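Local coordinates for protein Vng1086c (PDB 2GF4) that is of unknown function but binds calcium and belongs to the uncharacterised UPF0058 family, probably assembling as four copies of a largely helical chain, at residues A[28-40]-A[51-65]. Numbering follows the deposited sequence.
Sequences ETAFAAYEELDVE and HKHAVFLLGNALAAA. With CA (calcium ion), chain C.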
loop_
_atom_site.group_PDB
_atom_site.type_symbol
_atom_site.label_atom_id
_atom_site.label_comp_id
_atom_site.label_asym_id
_atom_site.label_seq_id
_atom_site.Cartn_x
_atom_site.Cartn_y
_atom_site.Cartn_z
ATOM N N GLU A 28 8.494 -3.203 16.760
ATOM C CA GLU A 28 7.375 -3.192 17.661
ATOM C C GLU A 28 6.446 -2.020 17.490
ATOM O O GLU A 28 5.359 -2.004 18.068
ATOM C CB GLU A 28 7.898 -3.339 19.080
ATOM C CG GLU A 28 8.634 -2.132 19.592
ATOM C CD GLU A 28 10.017 -1.936 18.982
ATOM O OE1 GLU A 28 10.504 -2.814 18.240
ATOM O OE2 GLU A 28 10.647 -0.893 19.259
ATOM N N THR A 29 6.836 -1.056 16.669
ATOM C CA THR A 29 5.956 0.085 16.409
ATOM C C THR A 29 5.218 -0.100 15.068
ATOM O O THR A 29 4.509 0.818 14.620
ATOM C CB THR A 29 6.774 1.393 16.288
ATOM O OG1 THR A 29 7.626 1.357 15.127
ATOM C CG2 THR A 29 7.703 1.494 17.423
ATOM N N ALA A 30 5.303 -1.274 14.455
ATOM C CA ALA A 30 4.712 -1.445 13.146
ATOM C C ALA A 30 3.258 -1.153 13.007
ATOM O O ALA A 30 2.803 -0.703 11.945
ATOM C CB ALA A 30 4.996 -2.815 12.676
ATOM N N PHE A 31 2.522 -1.360 14.076
ATOM C CA PHE A 31 1.101 -1.141 13.959
ATOM C C PHE A 31 0.652 0.133 14.601
ATOM O O PHE A 31 -0.502 0.225 15.023
ATOM C CB PHE A 31 0.375 -2.340 14.543
ATOM C CG PHE A 31 0.718 -3.611 13.851
ATOM C CD1 PHE A 31 1.746 -4.411 14.301
ATOM C CD2 PHE A 31 0.016 -4.004 12.731
ATOM C CE1 PHE A 31 2.058 -5.563 13.648
ATOM C CE2 PHE A 31 0.339 -5.158 12.086
ATOM C CZ PHE A 31 1.354 -5.934 12.547
ATOM N N ALA A 32 1.494 1.135 14.631
ATOM C CA ALA A 32 1.053 2.336 15.301
ATOM C C ALA A 32 -0.110 3.050 14.672
ATOM O O ALA A 32 -0.848 3.717 15.396
ATOM C CB ALA A 32 2.167 3.231 15.471
ATOM N N ALA A 33 -0.315 2.921 13.369
ATOM C CA ALA A 33 -1.485 3.565 12.798
ATOM C C ALA A 33 -2.762 2.820 13.206
ATOM O O ALA A 33 -3.779 3.477 13.442
ATOM C CB ALA A 33 -1.379 3.574 11.377
ATOM N N TYR A 34 -2.746 1.485 13.256
ATOM C CA TYR A 34 -3.938 0.765 13.683
ATOM C C TYR A 34 -4.282 1.202 15.111
ATOM O O TYR A 34 -5.452 1.427 15.381
ATOM C CB TYR A 34 -3.684 -0.735 13.655
ATOM C CG TYR A 34 -4.702 -1.545 14.399
ATOM C CD1 TYR A 34 -5.927 -1.862 13.823
ATOM C CD2 TYR A 34 -4.415 -2.038 15.663
ATOM C CE1 TYR A 34 -6.818 -2.646 14.482
ATOM C CE2 TYR A 34 -5.305 -2.812 16.328
ATOM C CZ TYR A 34 -6.493 -3.111 15.724
ATOM O OH TYR A 34 -7.403 -3.871 16.388
ATOM N N GLU A 35 -3.306 1.344 16.011
ATOM C CA GLU A 35 -3.638 1.738 17.382
ATOM C C GLU A 35 -4.225 3.147 17.460
ATOM O O GLU A 35 -5.025 3.413 18.349
ATOM C CB GLU A 35 -2.402 1.609 18.261
ATOM C CG GLU A 35 -1.745 0.227 18.187
ATOM C CD GLU A 35 -2.472 -0.813 18.997
ATOM O OE1 GLU A 35 -3.329 -0.427 19.815
ATOM O OE2 GLU A 35 -2.201 -2.030 18.860
ATOM N N GLU A 36 -3.845 4.048 16.555
ATOM C CA GLU A 36 -4.431 5.386 16.568
ATOM C C GLU A 36 -5.914 5.301 16.266
ATOM O O GLU A 36 -6.678 6.111 16.769
ATOM C CB GLU A 36 -3.812 6.261 15.497
ATOM C CG GLU A 36 -2.375 6.567 15.752
ATOM C CD GLU A 36 -1.781 7.447 14.679
ATOM O OE1 GLU A 36 -2.539 8.047 13.877
ATOM O OE2 GLU A 36 -0.542 7.565 14.632
ATOM N N LEU A 37 -6.335 4.364 15.431
ATOM C CA LEU A 37 -7.747 4.273 15.114
ATOM C C LEU A 37 -8.596 3.909 16.340
ATOM O O LEU A 37 -9.735 4.352 16.450
ATOM C CB LEU A 37 -7.930 3.219 14.020
ATOM C CG LEU A 37 -9.374 2.835 13.677
ATOM C CD1 LEU A 37 -10.026 4.024 13.118
ATOM C CD2 LEU A 37 -9.434 1.725 12.690
ATOM N N ASP A 38 -8.017 3.144 17.264
ATOM C CA ASP A 38 -8.716 2.656 18.442
ATOM C C ASP A 38 -10.012 1.962 18.094
ATOM O O ASP A 38 -11.062 2.253 18.677
ATOM C CB ASP A 38 -8.937 3.722 19.537
ATOM C CG ASP A 38 -9.403 3.094 20.868
ATOM O OD1 ASP A 38 -9.002 1.959 21.184
ATOM O OD2 ASP A 38 -10.165 3.700 21.649
ATOM N N VAL A 39 -9.954 1.070 17.111
ATOM C CA VAL A 39 -11.124 0.266 16.760
ATOM C C VAL A 39 -10.634 -1.160 16.957
ATOM O O VAL A 39 -9.708 -1.622 16.265
ATOM C CB VAL A 39 -11.573 0.459 15.335
ATOM C CG1 VAL A 39 -12.606 -0.573 14.999
ATOM C CG2 VAL A 39 -12.195 1.810 15.216
ATOM N N GLU A 40 -11.277 -1.878 17.854
ATOM C CA GLU A 40 -10.805 -3.203 18.168
ATOM C C GLU A 40 -11.851 -4.281 17.952
ATOM O O GLU A 40 -13.047 -4.021 17.831
ATOM C CB GLU A 40 -10.250 -3.153 19.596
ATOM C CG GLU A 40 -9.211 -2.015 19.776
ATOM C CD GLU A 40 -8.647 -1.965 21.165
ATOM O OE1 GLU A 40 -8.780 -2.951 21.921
ATOM O OE2 GLU A 40 -8.036 -0.952 21.533
ATOM N N HIS A 51 -14.633 -1.147 11.180
ATOM C CA HIS A 51 -13.935 -2.429 11.215
ATOM C C HIS A 51 -13.163 -2.709 9.951
ATOM O O HIS A 51 -12.091 -3.313 10.023
ATOM C CB HIS A 51 -14.924 -3.514 11.557
ATOM C CG HIS A 51 -15.206 -3.563 13.034
ATOM N ND1 HIS A 51 -14.293 -4.048 13.946
ATOM C CD2 HIS A 51 -16.264 -3.132 13.756
ATOM C CE1 HIS A 51 -14.777 -3.910 15.160
ATOM N NE2 HIS A 51 -15.970 -3.365 15.072
ATOM N N LYS A 52 -13.692 -2.277 8.807
ATOM C CA LYS A 52 -12.993 -2.431 7.526
ATOM C C LYS A 52 -11.716 -1.613 7.601
ATOM O O LYS A 52 -10.671 -2.076 7.164
ATOM C CB LYS A 52 -13.823 -1.865 6.394
ATOM C CG LYS A 52 -14.922 -2.793 6.006
ATOM C CD LYS A 52 -15.474 -2.373 4.681
ATOM C CE LYS A 52 -16.942 -2.145 4.842
ATOM N NZ LYS A 52 -17.442 -1.149 3.873
ATOM N N HIS A 53 -11.810 -0.395 8.144
ATOM C CA HIS A 53 -10.678 0.509 8.274
ATOM C C HIS A 53 -9.645 -0.168 9.150
ATOM O O HIS A 53 -8.465 -0.147 8.805
ATOM C CB HIS A 53 -11.170 1.802 8.907
ATOM C CG HIS A 53 -10.170 2.930 8.921
ATOM N ND1 HIS A 53 -8.895 2.833 8.408
ATOM C CD2 HIS A 53 -10.288 4.193 9.393
ATOM C CE1 HIS A 53 -8.274 3.986 8.565
ATOM N NE2 HIS A 53 -9.096 4.825 9.160
ATOM N N ALA A 54 -10.056 -0.775 10.261
ATOM C CA ALA A 54 -9.078 -1.430 11.126
ATOM C C ALA A 54 -8.421 -2.604 10.418
ATOM O O ALA A 54 -7.222 -2.806 10.582
ATOM C CB ALA A 54 -9.746 -1.916 12.423
ATOM N N VAL A 55 -9.151 -3.375 9.633
ATOM C CA VAL A 55 -8.492 -4.489 8.959
ATOM C C VAL A 55 -7.528 -3.941 7.907
ATOM O O VAL A 55 -6.448 -4.501 7.717
ATOM C CB VAL A 55 -9.529 -5.416 8.376
ATOM C CG1 VAL A 55 -8.883 -6.392 7.452
ATOM C CG2 VAL A 55 -10.169 -6.172 9.521
ATOM N N PHE A 56 -7.915 -2.858 7.240
ATOM C CA PHE A 56 -7.046 -2.201 6.260
ATOM C C PHE A 56 -5.723 -1.815 6.932
ATOM O O PHE A 56 -4.649 -2.139 6.424
ATOM C CB PHE A 56 -7.739 -0.931 5.776
ATOM C CG PHE A 56 -6.923 -0.146 4.818
ATOM C CD1 PHE A 56 -6.069 0.852 5.255
ATOM C CD2 PHE A 56 -7.047 -0.365 3.460
ATOM C CE1 PHE A 56 -5.328 1.569 4.353
ATOM C CE2 PHE A 56 -6.305 0.352 2.567
ATOM C CZ PHE A 56 -5.461 1.325 3.008
ATOM N N LEU A 57 -5.785 -1.120 8.066
ATOM C CA LEU A 57 -4.558 -0.711 8.729
ATOM C C LEU A 57 -3.665 -1.866 9.141
ATOM O O LEU A 57 -2.434 -1.722 9.129
ATOM C CB LEU A 57 -4.909 0.143 9.934
ATOM C CG LEU A 57 -5.420 1.522 9.498
ATOM C CD1 LEU A 57 -5.939 2.211 10.715
ATOM C CD2 LEU A 57 -4.312 2.343 8.839
ATOM N N LEU A 58 -4.273 -2.996 9.517
ATOM C CA LEU A 58 -3.512 -4.184 9.936
ATOM C C LEU A 58 -2.833 -4.839 8.743
ATOM O O LEU A 58 -1.650 -5.180 8.831
ATOM C CB LEU A 58 -4.441 -5.204 10.594
ATOM C CG LEU A 58 -4.960 -4.791 11.969
ATOM C CD1 LEU A 58 -5.883 -5.818 12.498
ATOM C CD2 LEU A 58 -3.828 -4.650 12.887
ATOM N N GLY A 59 -3.583 -5.051 7.657
ATOM C CA GLY A 59 -2.998 -5.650 6.459
ATOM C C GLY A 59 -1.881 -4.769 5.943
ATOM O O GLY A 59 -0.784 -5.233 5.658
ATOM N N ASN A 60 -2.172 -3.493 5.797
ATOM C CA ASN A 60 -1.197 -2.556 5.341
ATOM C C ASN A 60 0.038 -2.571 6.183
ATOM O O ASN A 60 1.153 -2.541 5.670
ATOM C CB ASN A 60 -1.790 -1.222 5.450
ATOM C CG ASN A 60 -1.508 -0.438 4.300
ATOM O OD1 ASN A 60 -0.695 0.466 4.340
ATOM N ND2 ASN A 60 -2.141 -0.792 3.202
ATOM N N ALA A 61 -0.145 -2.569 7.491
ATOM C CA ALA A 61 1.014 -2.533 8.346
ATOM C C ALA A 61 1.838 -3.787 8.289
ATOM O O ALA A 61 3.060 -3.714 8.417
ATOM C CB ALA A 61 0.594 -2.291 9.710
ATOM N N LEU A 62 1.200 -4.939 8.140
ATOM C CA LEU A 62 1.976 -6.156 8.060
ATOM C C LEU A 62 2.815 -6.063 6.787
ATOM O O LEU A 62 3.998 -6.388 6.820
ATOM C CB LEU A 62 1.030 -7.332 7.984
ATOM C CG LEU A 62 1.695 -8.680 8.145
ATOM C CD1 LEU A 62 2.210 -8.822 9.556
ATOM C CD2 LEU A 62 0.681 -9.737 7.848
ATOM N N ALA A 63 2.236 -5.613 5.682
ATOM C CA ALA A 63 3.003 -5.534 4.444
ATOM C C ALA A 63 4.140 -4.535 4.548
ATOM O O ALA A 63 5.233 -4.817 4.063
ATOM C CB ALA A 63 2.097 -5.190 3.349
ATOM N N ALA A 64 3.911 -3.388 5.180
ATOM C CA ALA A 64 4.990 -2.413 5.350
ATOM C C ALA A 64 6.114 -3.008 6.203
ATOM O O ALA A 64 7.277 -2.715 5.952
ATOM C CB ALA A 64 4.466 -1.196 6.017
ATOM N N ALA A 65 5.799 -3.807 7.217
ATOM C CA ALA A 65 6.866 -4.393 8.011
ATOM C C ALA A 65 7.685 -5.401 7.188
ATOM O O ALA A 65 8.881 -5.537 7.419
ATOM C CB ALA A 65 6.283 -5.055 9.181
HETATM CA CA CA C . -6.769 0.991 21.500
HETATM O O HOH W 1 4.016 -1.121 9.204
HETATM O O HOH W 2 -5.779 3.162 20.690
HETATM O O HOH W 3 -6.241 0.114 19.188
HETATM O O HOH W 4 -4.394 0.002 22.078
#
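Ala30 O lies 3.5 Å from Ala61 CB, and one water donates to both Ala30 O and Ala61 O. Phe31, the N-cap residue of helix 32-37, packs CD2 against Ala61 CB at 3.5 Å and turns its ring edge to Leu58 O. Leu57 CD1 reaches Ala33 O, while its CB packs beside Tyr34 CB. Tyr34 has CG anti to the backbone N (chi1 165°), which puts the ring against Leu58: Leu58 CD2 stands over one face, 3.6 Å from the centroid and 16° off the normal, a CH-pi contact. The hydroxyl is hydrogen-bonded to His10, so an alanine here would probably leave Leu58 without its aromatic cover and His10 without this partner. Leu37 splits its branches, CD2 3.5 Å from Ala54 CA and CD1 on His53 CD2. In the turn beyond, Asp38 OD1 (2.5 Å) and Glu40 OE2 (2.3 Å) bind calcium with three waters, two donating to Glu35 OE1. Between these ligands Val39 CG1 sits over the His51 ring face, 4.1 Å from its centroid. A short helix thus packs antiparallel on segment 51-65 of helix 48-71 (local axes 8.6 Å apart at 165°), with helix 3-21 touching Phe31, Ala54 and Leu58.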